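Acyl-CoA dehydrogenase domain protein Tcur3483 (Thermomonospora curvata, PDB 6WY9) binds FAD, present here in its reduced form, and probably oxidises CH-CH bonds of its substrates as a member of the acyl-CoA dehydrogenase family. Local coordinates at residues I90-Y94 / N312-I317; K333-E338 / V389-M393; D47-R51 / R358-P362; R271-L275 / Q369-L373; S204-P209 / V238-V244. One frame throughout, in Å; residues are numbered along the deposited sequence.

Interaction 1: I90-Y94 / N312-I317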
# COMPACT_ATOMS: atom_id res chain seq x y z
N ILE A 90 -2.11 30.86 -16.02
CA ILE A 90 -2.14 29.84 -14.98
C ILE A 90 -0.77 29.69 -14.33
O ILE A 90 -0.66 29.54 -13.10
CB ILE A 90 -2.62 28.51 -15.56
CG1 ILE A 90 -4.05 28.64 -16.04
CG2 ILE A 90 -2.51 27.43 -14.52
CD1 ILE A 90 -4.57 27.38 -16.69
N SER A 91 0.28 29.66 -15.15
CA SER A 91 1.64 29.66 -14.63
C SER A 91 1.85 30.79 -13.62
O SER A 91 2.31 30.55 -12.50
CB SER A 91 2.61 29.78 -15.80
OG SER A 91 2.33 28.74 -16.74
N GLU A 92 1.50 32.02 -14.00
CA GLU A 92 1.66 33.15 -13.08
C GLU A 92 0.77 32.99 -11.84
O GLU A 92 1.19 33.27 -10.71
CB GLU A 92 1.35 34.47 -13.79
CG GLU A 92 2.29 34.82 -14.96
CD GLU A 92 1.78 36.00 -15.80
OE1 GLU A 92 0.85 35.82 -16.62
OE2 GLU A 92 2.30 37.12 -15.65
N GLN A 93 -0.48 32.54 -12.04
CA GLN A 93 -1.37 32.32 -10.91
C GLN A 93 -0.77 31.35 -9.91
O GLN A 93 -0.90 31.53 -8.69
CB GLN A 93 -2.75 31.82 -11.41
CG GLN A 93 -3.40 32.73 -12.43
CD GLN A 93 -4.79 32.28 -12.87
OE1 GLN A 93 -5.49 32.99 -13.59
NE2 GLN A 93 -5.20 31.08 -12.44
N TYR A 94 -0.11 30.29 -10.40
CA TYR A 94 0.43 29.31 -9.46
C TYR A 94 1.62 29.87 -8.71
O TYR A 94 1.80 29.57 -7.52
CB TYR A 94 0.80 28.01 -10.18
CG TYR A 94 -0.34 27.03 -10.21
CD1 TYR A 94 -1.29 27.03 -9.19
CD2 TYR A 94 -0.51 26.14 -11.27
CE1 TYR A 94 -2.38 26.15 -9.20
CE2 TYR A 94 -1.59 25.25 -11.29
CZ TYR A 94 -2.51 25.27 -10.26
OH TYR A 94 -3.57 24.39 -10.25
N ASN A 312 -2.14 17.84 -11.48
CA ASN A 312 -2.74 19.13 -11.08
C ASN A 312 -2.67 20.15 -12.20
O ASN A 312 -3.64 20.87 -12.47
CB ASN A 312 -2.04 19.66 -9.82
CG ASN A 312 -2.42 18.89 -8.62
OD1 ASN A 312 -3.33 18.07 -8.70
ND2 ASN A 312 -1.74 19.12 -7.49
N TRP A 313 -1.52 20.20 -12.87
CA TRP A 313 -1.36 21.17 -13.95
C TRP A 313 -2.35 20.90 -15.09
O TRP A 313 -3.08 21.80 -15.52
CB TRP A 313 0.09 21.15 -14.45
CG TRP A 313 0.33 22.15 -15.50
CD1 TRP A 313 0.64 21.92 -16.80
CD2 TRP A 313 0.26 23.57 -15.35
NE1 TRP A 313 0.79 23.12 -17.47
CE2 TRP A 313 0.56 24.14 -16.60
CE3 TRP A 313 -0.01 24.42 -14.27
CZ2 TRP A 313 0.58 25.52 -16.80
CZ3 TRP A 313 0.03 25.78 -14.47
CH2 TRP A 313 0.31 26.32 -15.73
N LYS A 314 -2.38 19.66 -15.59
CA LYS A 314 -3.38 19.31 -16.60
C LYS A 314 -4.79 19.66 -16.14
O LYS A 314 -5.57 20.26 -16.89
CB LYS A 314 -3.30 17.82 -16.92
CG LYS A 314 -2.03 17.33 -17.56
CD LYS A 314 -2.21 15.83 -17.84
CE LYS A 314 -3.43 15.52 -18.77
NZ LYS A 314 -3.94 14.10 -18.56
N MET A 315 -5.14 19.31 -14.90
CA MET A 315 -6.53 19.54 -14.47
C MET A 315 -6.85 21.03 -14.29
O MET A 315 -7.97 21.45 -14.60
CB MET A 315 -6.81 18.72 -13.22
CG MET A 315 -6.62 17.21 -13.51
SD MET A 315 -7.16 16.61 -15.18
CE MET A 315 -6.15 15.10 -15.31
N THR A 316 -5.90 21.84 -13.84
CA THR A 316 -6.14 23.28 -13.81
C THR A 316 -6.40 23.83 -15.20
O THR A 316 -7.31 24.64 -15.41
CB THR A 316 -4.96 23.99 -13.15
OG1 THR A 316 -4.81 23.44 -11.84
CG2 THR A 316 -5.23 25.48 -12.99
N ILE A 317 -5.63 23.37 -16.18
CA ILE A 317 -5.86 23.82 -17.54
C ILE A 317 -7.29 23.49 -17.97
O ILE A 317 -8.00 24.32 -18.58
CB ILE A 317 -4.84 23.19 -18.49
CG1 ILE A 317 -3.46 23.85 -18.25
CG2 ILE A 317 -5.37 23.34 -19.94
CD1 ILE A 317 -2.27 23.18 -18.90

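Interaction 2: K333-E338 / V389-M393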
# COMPACT_ATOMS: atom_id res chain seq x y z
N LYS A 333 -8.11 14.73 -7.64
CA LYS A 333 -8.27 15.15 -6.25
C LYS A 333 -8.01 14.00 -5.29
O LYS A 333 -7.35 14.17 -4.25
CB LYS A 333 -9.68 15.75 -6.07
CG LYS A 333 -10.00 16.40 -4.71
CD LYS A 333 -10.31 15.34 -3.66
CE LYS A 333 -10.95 15.98 -2.40
NZ LYS A 333 -11.16 14.93 -1.33
N ALA A 334 -8.52 12.80 -5.58
CA ALA A 334 -8.28 11.74 -4.61
C ALA A 334 -6.79 11.38 -4.57
O ALA A 334 -6.21 11.20 -3.48
CB ALA A 334 -9.13 10.50 -4.93
N TYR A 335 -6.14 11.29 -5.74
CA TYR A 335 -4.71 10.99 -5.75
C TYR A 335 -3.91 12.07 -5.02
O TYR A 335 -3.06 11.77 -4.16
CB TYR A 335 -4.20 10.86 -7.20
CG TYR A 335 -2.69 10.68 -7.19
CD1 TYR A 335 -2.12 9.50 -6.71
CD2 TYR A 335 -1.83 11.74 -7.58
CE1 TYR A 335 -0.73 9.34 -6.65
CE2 TYR A 335 -0.45 11.59 -7.52
CZ TYR A 335 0.10 10.40 -7.04
OH TYR A 335 1.49 10.25 -6.97
N GLY A 336 -4.21 13.35 -5.31
CA GLY A 336 -3.40 14.43 -4.72
C GLY A 336 -3.53 14.50 -3.21
O GLY A 336 -2.52 14.52 -2.48
N THR A 337 -4.77 14.47 -2.69
CA THR A 337 -4.96 14.54 -1.24
C THR A 337 -4.38 13.30 -0.51
O THR A 337 -3.82 13.42 0.59
CB THR A 337 -6.45 14.75 -0.88
OG1 THR A 337 -7.25 13.67 -1.40
CG2 THR A 337 -6.95 16.07 -1.48
N GLU A 338 -4.46 12.10 -1.11
CA GLU A 338 -3.81 10.97 -0.45
C GLU A 338 -2.29 11.08 -0.52
O GLU A 338 -1.58 10.67 0.41
CB GLU A 338 -4.32 9.63 -1.03
CG GLU A 338 -5.85 9.49 -0.65
CD GLU A 338 -6.56 8.38 -1.39
OE1 GLU A 338 -5.91 7.68 -2.20
OE2 GLU A 338 -7.78 8.28 -1.21
N VAL A 389 -16.43 8.42 -2.75
CA VAL A 389 -17.42 8.79 -3.76
C VAL A 389 -16.71 9.19 -5.05
O VAL A 389 -17.18 8.91 -6.16
CB VAL A 389 -18.31 9.89 -3.19
CG1 VAL A 389 -19.24 10.50 -4.28
CG2 VAL A 389 -19.13 9.30 -2.04
N LEU A 390 -15.55 9.84 -4.91
CA LEU A 390 -14.78 10.18 -6.11
C LEU A 390 -14.34 8.91 -6.85
O LEU A 390 -14.40 8.85 -8.08
CB LEU A 390 -13.59 11.05 -5.70
CG LEU A 390 -14.05 12.42 -5.15
CD1 LEU A 390 -12.81 13.29 -4.87
CD2 LEU A 390 -14.99 13.15 -6.06
N ARG A 391 -13.92 7.87 -6.11
CA ARG A 391 -13.58 6.60 -6.76
C ARG A 391 -14.81 5.95 -7.42
O ARG A 391 -14.69 5.40 -8.53
CB ARG A 391 -12.93 5.63 -5.73
CG ARG A 391 -11.48 6.01 -5.35
CD ARG A 391 -10.81 4.89 -4.47
NE ARG A 391 -9.36 5.05 -4.45
CZ ARG A 391 -8.72 5.94 -3.70
NH1 ARG A 391 -9.39 6.76 -2.89
NH2 ARG A 391 -7.40 6.03 -3.79
N ASP A 392 -15.98 6.01 -6.78
CA ASP A 392 -17.21 5.55 -7.44
C ASP A 392 -17.38 6.24 -8.78
O ASP A 392 -17.78 5.63 -9.77
CB ASP A 392 -18.47 5.87 -6.63
CG ASP A 392 -18.58 5.11 -5.30
OD1 ASP A 392 -17.80 4.18 -5.03
OD2 ASP A 392 -19.48 5.49 -4.52
N MET A 393 -17.21 7.57 -8.79
CA MET A 393 -17.42 8.36 -9.99
C MET A 393 -16.37 8.03 -11.05
O MET A 393 -16.68 8.01 -12.24
CB MET A 393 -17.39 9.85 -9.65
CG MET A 393 -18.63 10.36 -8.96
SD MET A 393 -18.45 12.06 -8.35
CE MET A 393 -20.14 12.17 -7.71

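Interaction 3: D47-R51 / R358-P362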
# COMPACT_ATOMS: atom_id res chain seq x y z
N ASP A 47 7.17 34.39 13.13
CA ASP A 47 6.18 33.37 13.43
C ASP A 47 4.77 33.79 13.04
O ASP A 47 3.92 32.92 12.83
CB ASP A 47 6.21 33.04 14.92
CG ASP A 47 7.45 32.29 15.31
OD1 ASP A 47 7.49 31.06 15.10
OD2 ASP A 47 8.41 32.94 15.78
N GLU A 48 4.50 35.10 12.95
CA GLU A 48 3.16 35.55 12.62
C GLU A 48 2.65 34.87 11.36
O GLU A 48 1.48 34.46 11.30
CB GLU A 48 3.13 37.06 12.45
CG GLU A 48 3.34 37.83 13.75
CD GLU A 48 3.01 39.31 13.61
OE1 GLU A 48 2.16 39.66 12.77
OE2 GLU A 48 3.62 40.13 14.33
N ARG A 49 3.51 34.73 10.35
CA ARG A 49 3.09 34.09 9.10
C ARG A 49 2.56 32.68 9.35
O ARG A 49 1.46 32.33 8.91
CB ARG A 49 4.26 34.05 8.11
CG ARG A 49 5.47 33.22 8.57
CD ARG A 49 6.23 32.59 7.40
NE ARG A 49 6.94 31.40 7.84
CZ ARG A 49 6.38 30.21 7.98
NH1 ARG A 49 5.09 30.04 7.71
NH2 ARG A 49 7.10 29.18 8.41
N ARG A 50 3.33 31.84 10.06
CA ARG A 50 2.90 30.49 10.40
C ARG A 50 1.75 30.49 11.40
O ARG A 50 1.12 29.44 11.59
CB ARG A 50 4.10 29.68 10.93
CG ARG A 50 3.96 28.17 10.79
CD ARG A 50 4.51 27.39 12.00
NE ARG A 50 4.06 27.95 13.27
CZ ARG A 50 2.79 27.98 13.68
NH1 ARG A 50 1.82 27.50 12.91
NH2 ARG A 50 2.47 28.51 14.86
N ARG A 51 1.46 31.63 12.04
CA ARG A 51 0.31 31.76 12.93
C ARG A 51 -0.98 32.10 12.18
O ARG A 51 -2.03 31.51 12.48
CB ARG A 51 0.60 32.82 14.00
CG ARG A 51 1.38 32.30 15.20
CD ARG A 51 0.45 31.98 16.37
NE ARG A 51 0.31 33.08 17.33
CZ ARG A 51 -0.70 33.95 17.35
NH1 ARG A 51 -0.72 34.91 18.27
NH2 ARG A 51 -1.68 33.88 16.46
N ARG A 358 5.78 20.09 18.14
CA ARG A 358 4.79 21.04 17.64
C ARG A 358 5.43 22.40 17.33
O ARG A 358 6.48 22.76 17.89
CB ARG A 358 3.66 21.21 18.68
CG ARG A 358 2.65 20.00 18.72
CD ARG A 358 1.68 20.04 19.92
NE ARG A 358 0.77 18.91 19.78
CZ ARG A 358 -0.45 18.99 19.26
NH1 ARG A 358 -0.94 20.18 18.90
NH2 ARG A 358 -1.20 17.89 19.14
N PRO A 359 4.81 23.18 16.44
CA PRO A 359 5.26 24.56 16.18
C PRO A 359 5.42 25.31 17.48
O PRO A 359 4.61 25.16 18.40
CB PRO A 359 4.13 25.16 15.33
CG PRO A 359 3.46 23.91 14.67
CD PRO A 359 3.53 22.86 15.75
N GLU A 360 6.43 26.16 17.57
CA GLU A 360 6.61 27.02 18.75
C GLU A 360 7.13 26.26 19.97
O GLU A 360 7.20 26.85 21.06
CB GLU A 360 5.31 27.73 19.19
CG GLU A 360 4.33 28.11 18.07
CD GLU A 360 4.63 29.46 17.46
OE1 GLU A 360 5.83 29.74 17.26
OE2 GLU A 360 3.68 30.23 17.19
N SER A 361 7.40 24.97 19.85
CA SER A 361 8.14 24.36 20.94
C SER A 361 9.60 24.21 20.54
O SER A 361 9.91 24.05 19.35
CB SER A 361 7.58 22.98 21.32
OG SER A 361 6.45 23.07 22.18
N PRO A 362 10.48 24.21 21.54
CA PRO A 362 11.92 24.12 21.24
C PRO A 362 12.28 22.82 20.56
O PRO A 362 11.82 21.75 20.95
CB PRO A 362 12.58 24.21 22.63
CG PRO A 362 11.58 24.74 23.53
CD PRO A 362 10.20 24.45 22.96

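Interaction 4: R271-L275 / Q369-L373. With GOL (glycerol), chain L; GOL (glycerol), chain K.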
# COMPACT_ATOMS: atom_id res chain seq x y z
N ARG A 271 2.78 23.45 -1.80
CA ARG A 271 3.39 23.63 -0.48
C ARG A 271 4.12 22.37 -0.01
O ARG A 271 5.21 22.46 0.57
CB ARG A 271 2.31 24.04 0.52
CG ARG A 271 2.90 24.28 1.88
CD ARG A 271 2.03 25.11 2.79
NE ARG A 271 2.76 25.30 4.03
CZ ARG A 271 2.21 25.58 5.20
NH1 ARG A 271 0.90 25.72 5.31
NH2 ARG A 271 2.99 25.72 6.27
N MET A 272 3.54 21.20 -0.24
CA MET A 272 4.24 19.97 0.16
C MET A 272 5.51 19.73 -0.67
O MET A 272 6.48 19.12 -0.17
CB MET A 272 3.31 18.75 0.02
CG MET A 272 2.11 18.81 0.96
SD MET A 272 2.59 19.06 2.67
CE MET A 272 3.84 17.78 2.96
N ILE A 273 5.52 20.16 -1.92
CA ILE A 273 6.75 20.07 -2.71
C ILE A 273 7.85 20.92 -2.08
O ILE A 273 9.00 20.48 -1.91
CB ILE A 273 6.47 20.47 -4.17
CG1 ILE A 273 5.64 19.39 -4.87
CG2 ILE A 273 7.80 20.70 -4.95
CD1 ILE A 273 5.13 19.79 -6.27
N ARG A 274 7.51 22.16 -1.71
CA ARG A 274 8.49 23.03 -1.05
C ARG A 274 9.02 22.42 0.26
O ARG A 274 10.22 22.51 0.56
CB ARG A 274 7.87 24.41 -0.76
CG ARG A 274 7.49 25.21 -2.00
CD ARG A 274 8.64 25.30 -3.00
NE ARG A 274 8.53 26.43 -3.92
CZ ARG A 274 9.00 27.65 -3.68
NH1 ARG A 274 9.60 27.94 -2.52
NH2 ARG A 274 8.87 28.61 -4.58
N LEU A 275 8.12 21.87 1.07
CA LEU A 275 8.54 21.26 2.32
C LEU A 275 9.43 20.03 2.07
O LEU A 275 10.39 19.82 2.80
CB LEU A 275 7.30 20.88 3.14
CG LEU A 275 6.68 22.14 3.78
CD1 LEU A 275 5.26 21.90 4.38
CD2 LEU A 275 7.63 22.78 4.85
N GLN A 369 6.15 22.86 10.82
CA GLN A 369 5.10 22.90 9.79
C GLN A 369 4.64 21.51 9.38
O GLN A 369 3.45 21.30 9.10
CB GLN A 369 5.63 23.64 8.55
CG GLN A 369 5.80 25.11 8.77
CD GLN A 369 6.36 25.74 7.51
OE1 GLN A 369 5.61 26.11 6.60
NE2 GLN A 369 7.67 25.82 7.43
N ILE A 370 5.56 20.58 9.24
CA ILE A 370 5.17 19.24 8.79
C ILE A 370 4.42 18.52 9.90
O ILE A 370 3.47 17.76 9.64
CB ILE A 370 6.39 18.45 8.31
CG1 ILE A 370 6.95 19.12 7.02
CG2 ILE A 370 5.98 16.97 8.04
CD1 ILE A 370 8.41 18.75 6.69
N GLU A 371 4.83 18.74 11.14
CA GLU A 371 4.04 18.22 12.26
C GLU A 371 2.61 18.77 12.22
O GLU A 371 1.64 18.02 12.33
CB GLU A 371 4.74 18.54 13.57
CG GLU A 371 4.22 17.75 14.78
CD GLU A 371 2.90 18.26 15.30
OE1 GLU A 371 2.66 19.50 15.23
OE2 GLU A 371 2.11 17.42 15.81
N GLN A 372 2.45 20.10 12.08
CA GLN A 372 1.08 20.63 12.07
C GLN A 372 0.30 20.22 10.82
O GLN A 372 -0.90 19.88 10.91
CB GLN A 372 1.10 22.15 12.24
CG GLN A 372 -0.33 22.73 12.12
CD GLN A 372 -0.39 24.16 12.59
OE1 GLN A 372 0.56 24.90 12.42
NE2 GLN A 372 -1.52 24.55 13.19
N LEU A 373 0.96 20.17 9.65
CA LEU A 373 0.27 19.78 8.41
C LEU A 373 -0.18 18.33 8.45
O LEU A 373 -1.20 18.00 7.86
CB LEU A 373 1.18 20.02 7.18
CG LEU A 373 1.25 21.50 6.74
CD1 LEU A 373 2.38 21.74 5.73
CD2 LEU A 373 -0.10 22.00 6.17
C1 GOL L . -0.50 25.56 8.76
O1 GOL L . -1.20 26.07 7.72
C2 GOL L . 0.96 26.10 8.75
O2 GOL L . 1.06 27.34 9.29
C3 GOL L . 1.65 24.95 9.53
O3 GOL L . 2.48 25.52 10.49
C1 GOL K . 8.75 26.25 2.36
O1 GOL K . 9.80 27.19 2.56
C2 GOL K . 7.68 26.51 3.48
O2 GOL K . 7.96 27.63 4.23
C3 GOL K . 6.36 26.60 2.69
O3 GOL K . 5.32 26.35 3.58

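Interaction 5: S204-P209 / V238-V244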
# COMPACT_ATOMS: atom_id res chain seq x y z
N SER A 204 -31.51 25.66 -3.67
CA SER A 204 -31.03 26.92 -4.21
C SER A 204 -29.84 27.41 -3.39
O SER A 204 -29.67 27.07 -2.22
CB SER A 204 -32.14 27.97 -4.23
OG SER A 204 -33.30 27.47 -4.87
N ILE A 205 -28.98 28.19 -4.05
CA ILE A 205 -27.92 28.94 -3.40
C ILE A 205 -28.46 30.33 -3.06
O ILE A 205 -29.00 31.02 -3.93
CB ILE A 205 -26.68 29.02 -4.32
CG1 ILE A 205 -26.06 27.62 -4.47
CG2 ILE A 205 -25.67 30.08 -3.85
CD1 ILE A 205 -25.46 27.04 -3.18
N ILE A 206 -28.34 30.73 -1.79
CA ILE A 206 -28.76 32.06 -1.35
C ILE A 206 -27.62 32.75 -0.58
O ILE A 206 -26.99 32.13 0.29
CB ILE A 206 -30.03 32.01 -0.48
CG1 ILE A 206 -31.09 31.13 -1.12
CG2 ILE A 206 -30.55 33.43 -0.27
CD1 ILE A 206 -32.48 31.13 -0.39
N ILE A 207 -27.39 34.03 -0.87
CA ILE A 207 -26.35 34.78 -0.17
C ILE A 207 -26.97 35.42 1.07
O ILE A 207 -27.93 36.19 0.98
CB ILE A 207 -25.69 35.84 -1.06
CG1 ILE A 207 -25.10 35.19 -2.32
CG2 ILE A 207 -24.58 36.63 -0.28
CD1 ILE A 207 -24.46 36.20 -3.28
N VAL A 208 -26.42 35.10 2.23
CA VAL A 208 -26.93 35.57 3.51
C VAL A 208 -25.87 36.46 4.15
O VAL A 208 -24.75 36.01 4.39
CB VAL A 208 -27.27 34.40 4.45
CG1 VAL A 208 -27.80 34.95 5.78
CG2 VAL A 208 -28.27 33.46 3.78
N PRO A 209 -26.19 37.72 4.47
CA PRO A 209 -25.22 38.56 5.19
C PRO A 209 -25.01 38.04 6.61
O PRO A 209 -25.95 37.60 7.28
CB PRO A 209 -25.88 39.94 5.17
CG PRO A 209 -27.34 39.63 5.15
CD PRO A 209 -27.49 38.39 4.30
N VAL A 238 -34.01 37.33 3.81
CA VAL A 238 -33.14 37.81 2.74
C VAL A 238 -34.00 38.10 1.51
O VAL A 238 -34.89 37.30 1.19
CB VAL A 238 -32.04 36.77 2.42
CG1 VAL A 238 -31.06 37.29 1.37
CG2 VAL A 238 -31.27 36.41 3.68
N PRO A 239 -33.78 39.21 0.81
CA PRO A 239 -34.57 39.46 -0.41
C PRO A 239 -34.38 38.33 -1.41
O PRO A 239 -33.32 37.70 -1.48
CB PRO A 239 -34.01 40.79 -0.93
CG PRO A 239 -32.76 41.02 -0.22
CD PRO A 239 -32.84 40.30 1.09
N VAL A 240 -35.43 38.08 -2.19
CA VAL A 240 -35.41 37.02 -3.20
C VAL A 240 -34.37 37.28 -4.28
O VAL A 240 -33.89 36.32 -4.91
CB VAL A 240 -36.82 36.82 -3.81
CG1 VAL A 240 -36.75 36.20 -5.20
CG2 VAL A 240 -37.67 35.93 -2.91
N SER A 241 -33.97 38.53 -4.51
CA SER A 241 -32.91 38.81 -5.47
C SER A 241 -31.55 38.23 -5.05
O SER A 241 -30.62 38.21 -5.87
CB SER A 241 -32.78 40.31 -5.68
OG SER A 241 -32.64 40.93 -4.42
N GLU A 242 -31.38 37.82 -3.80
CA GLU A 242 -30.13 37.25 -3.31
C GLU A 242 -30.00 35.74 -3.61
O GLU A 242 -29.06 35.11 -3.12
CB GLU A 242 -30.00 37.50 -1.80
CG GLU A 242 -29.84 38.95 -1.44
CD GLU A 242 -28.55 39.54 -1.98
OE1 GLU A 242 -28.57 40.61 -2.62
OE2 GLU A 242 -27.50 38.90 -1.76
N VAL A 243 -30.90 35.16 -4.39
CA VAL A 243 -30.73 33.81 -4.91
C VAL A 243 -29.82 33.86 -6.12
O VAL A 243 -30.07 34.63 -7.06
CB VAL A 243 -32.09 33.20 -5.29
CG1 VAL A 243 -31.89 31.86 -6.03
CG2 VAL A 243 -32.97 33.04 -4.05
N VAL A 244 -28.78 33.05 -6.13
CA VAL A 244 -27.88 33.02 -7.28
C VAL A 244 -28.36 31.95 -8.24
O VAL A 244 -28.59 30.81 -7.84
CB VAL A 244 -26.43 32.76 -6.84
CG1 VAL A 244 -25.48 33.05 -7.99
CG2 VAL A 244 -26.08 33.59 -5.62

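Interaction 1: I90-Y94 / N312-I317
This is a helix-helix contact between helix 90-103 and helix 292-321, in which Ile-90 and Tyr-94 face Trp-313, Thr-316 and Ile-317. The segment axes make an angle of 121° and come no closer than 11.5 Å, so side chains bridge most of the distance. Ile-90 uses both of its branches. Its CG2 methyl lies 3.7 Å from Thr-316 CG2. The other branch ends in CD1, which is 4.0 Å from Ile-317 CG1, and these two isoleucines cross at about a right angle. Trp-313 has CG anti to the backbone N (chi1 -177°), which sends its six-membered ring across to the other helix. There the Tyr-94 ring meets it at the rim, unstacked, with planes at 51° and centroids 5.7 Å apart. Trp-313 has a second conformer, and its approach to Ile-90 is too short to be sound, so the details here are doubtful. The spacing of the Tyr-94 and Thr-316 hydroxyls is equally doubtful. Tyr-94 and Thr-316 also rest on Ile-263 of helix 263-286. The arrangement is mixed aliphatic and aromatic packing that joins the N-terminal and C-terminal helical domains of the acyl-CoA dehydrogenase fold.

Interaction 2: K333-E338 / V389-M393
The guanidinium of Arg-391 and the carboxylate of Glu-338 meet edge to edge, nearly coplanar, with 6° between their planes. Neither lies over the face of the other, and Ala-334 CB approaches the guanidinium only obliquely, 4.3 Å from NH1. The grip is end-on and double. Arg-391 NH2 gives a hydrogen bond to Glu-338 OE1 at 2.7 Å, close to straight at 172°. Arg-391 NH1 gives another to Glu-338 OE2 at 2.8 Å. Both oxygens use the lone pair on the side of the other oxygen. Two bonds in one plane fix the rotation of both groups. The arginine chain is extended from CG to NE, which lets it span the gap between the helices. Its NE makes a salt bridge to an acidic side chain of a neighbouring subunit, and Asn-387 also bonds Glu-338 OE2. Beside the salt bridge the contact is apolar. Lys-333 bends at chi2 (-78°), and its CD packs tightly on Leu-390 CD1 at 3.5 Å. The lysine NZ is held by the oxygens of Asn-380, Ala-383, Gly-385 and Asn-387. The contact thus joins helix 326-350 to helix 387-399, which carries the flavin-pocket residues Glu-388 and Val-389. Helices 263-286 and 292-321 also pack on helix 326-350, through Leu-265 against Lys-333 and through Ala-307, Met-308 and Leu-311 against Tyr-335.

Interaction 3: D47-R51 / R358-P362
Arg-50 and Glu-360 form the salt bridge of this contact. Arg-50 NH2 reaches Glu-360 OE2 at 3.1 Å, but the hydrogen bond is bent to 146° and weak. The carboxylate sits at the edge of the guanidinium and is turned almost perpendicular to it, with 88° between the planes, and of its two oxygens OE2 is the one that bonds the arginine. Arg-51 adds a more distant positive charge, its NE 4.4 Å from the same Glu-360 OE2. Glu-360 OE1 faces a less favourable neighbour, Asp-47 OD1, at 3.0 Å. Both are acceptors, and Asp-47 is poorly ordered, so this pair is uncertain. The nearby arginines may offset part of the repulsion.

Packing comes from Pro-359. Its CB lies over one face of the Arg-50 guanidinium, offset toward the rim, and is 3.5 Å from Arg-50 CZ. The Arg-50 chain bends at both chi2 and chi3, which lays the group against the proline. Arg-50 NE is buried here and has no partner in the model. Pro-359 and Glu-360 are the central residues of a type II beta turn, closed by the bond from Ser-361 N to Arg-358 O at 3.1 Å. Glu-360 takes the positive phi (75°) of its third position.

The turn lies in the loop between helix 326-350 and helix 369-380, and it meets helix 47-55. Pro-359 also touches Glu-371 and Arg-375 of helix 369-380. Arg-358 and Ser-361 bond to the backbone of a neighbouring subunit, so the loop lies between an N-terminal helix, the C-terminal helices and the subunit interface.

Interaction 4: R271-L275 / Q369-L373
Gln-369 OE1 is gripped by two donors. Arg-271 NH2 reaches it at 2.7 Å, in the carbonyl plane and on a lone pair, with an N-H...O angle of 150°. The O3 hydroxyl of the chain K glycerol gives it a second bond at 3.0 Å. The same glycerol O3 accepts from Arg-271 NE at 2.8 Å, closing a small polar ring. Farther round the guanidinium edge, Arg-271 NH1 bonds O1 of the chain L glycerol at 3.2 Å, and O3 of that glycerol bonds Gln-372 OE1. Both glycerols probably come from the crystallisation liquor. The amide of Gln-369 is fixed at its other end too, where NE2 bonds Leu-366 O.

Leu-373 CD1 lies over the centre of one face of the guanidinium, 3.9 Å from Arg-271 CZ. The Arg-271 side chain runs out nearly straight (chi1 -178°) and so delivers its flat group to helix 369-380. Deeper in, Leu-275 CD1 is 4.2 Å from Ile-370 CG1, and Met-272 SD meets Leu-373 CD1 at 4.1 Å. The arginine is therefore bonded along its edge and covered by a methyl on one face. The glycerols mark polar sites that water would probably fill in solution.

Interaction 5: S204-P209 / V238-V244
Ile-207 overlaps Val-244, its CG1 lying 3.8 Å from Val-244 CG2. Ile-205 CG2 meets the same Val-244 CG2 at 4.0 Å, so the valine branch packs against two isoleucines of the strand. The other face of the sheet carries Ile-206 and Val-243, an antiparallel non-hydrogen-bonded pair. Ile-206 CG1 touches Val-243 CG2 at 4.0 Å. Its CG2 branch, anti to the backbone N, instead reaches Val-238 CG1 at 4.2 Å.

Two backbone bonds tie strand 203-209 to the segment 242-244. Ile-207 N binds Glu-242 O at 3.0 Å, nearly straight at 171°. Val-244 N binds Ile-205 O at 3.0 Å and is more bent, at 158°. Ile-207 O is buried under Val-238 CG1 and has no partner in the model. The 3-10 turn 240-242 carries the chain from the end of strand 227-239 to the short, weakly bonded strand 243-244, beside strand 203-209.

Ile-205 also packs against Tyr-146, an FAD-binding residue, and against Leu-253 and Ile-254 of helix 250-260. The segments thus bring strands of two sheets together around an aliphatic core. This packing belongs to the central beta domain of the acyl-CoA dehydrogenase fold.

Interactions 2 and 5 are buried, interaction 4 is partly buried, and interactions 1 and 3 lie at the surface. Interaction 5 stands apart in the beta domain, with backbone bonds and aliphatic packing; the others use helices or a loop between them. Interactions 2 and 4 both lie in the C-terminal helices, yet one pairs full charges and the other an arginine with an amide. Interactions 1 and 3 each join N-terminal to C-terminal helical parts, the first by apolar side chains and the second by charged ones. Interactions 3 and 4 touch, with Arg-50 beside Gln-372. Interaction 2 leads toward the flavin through helix 387-399.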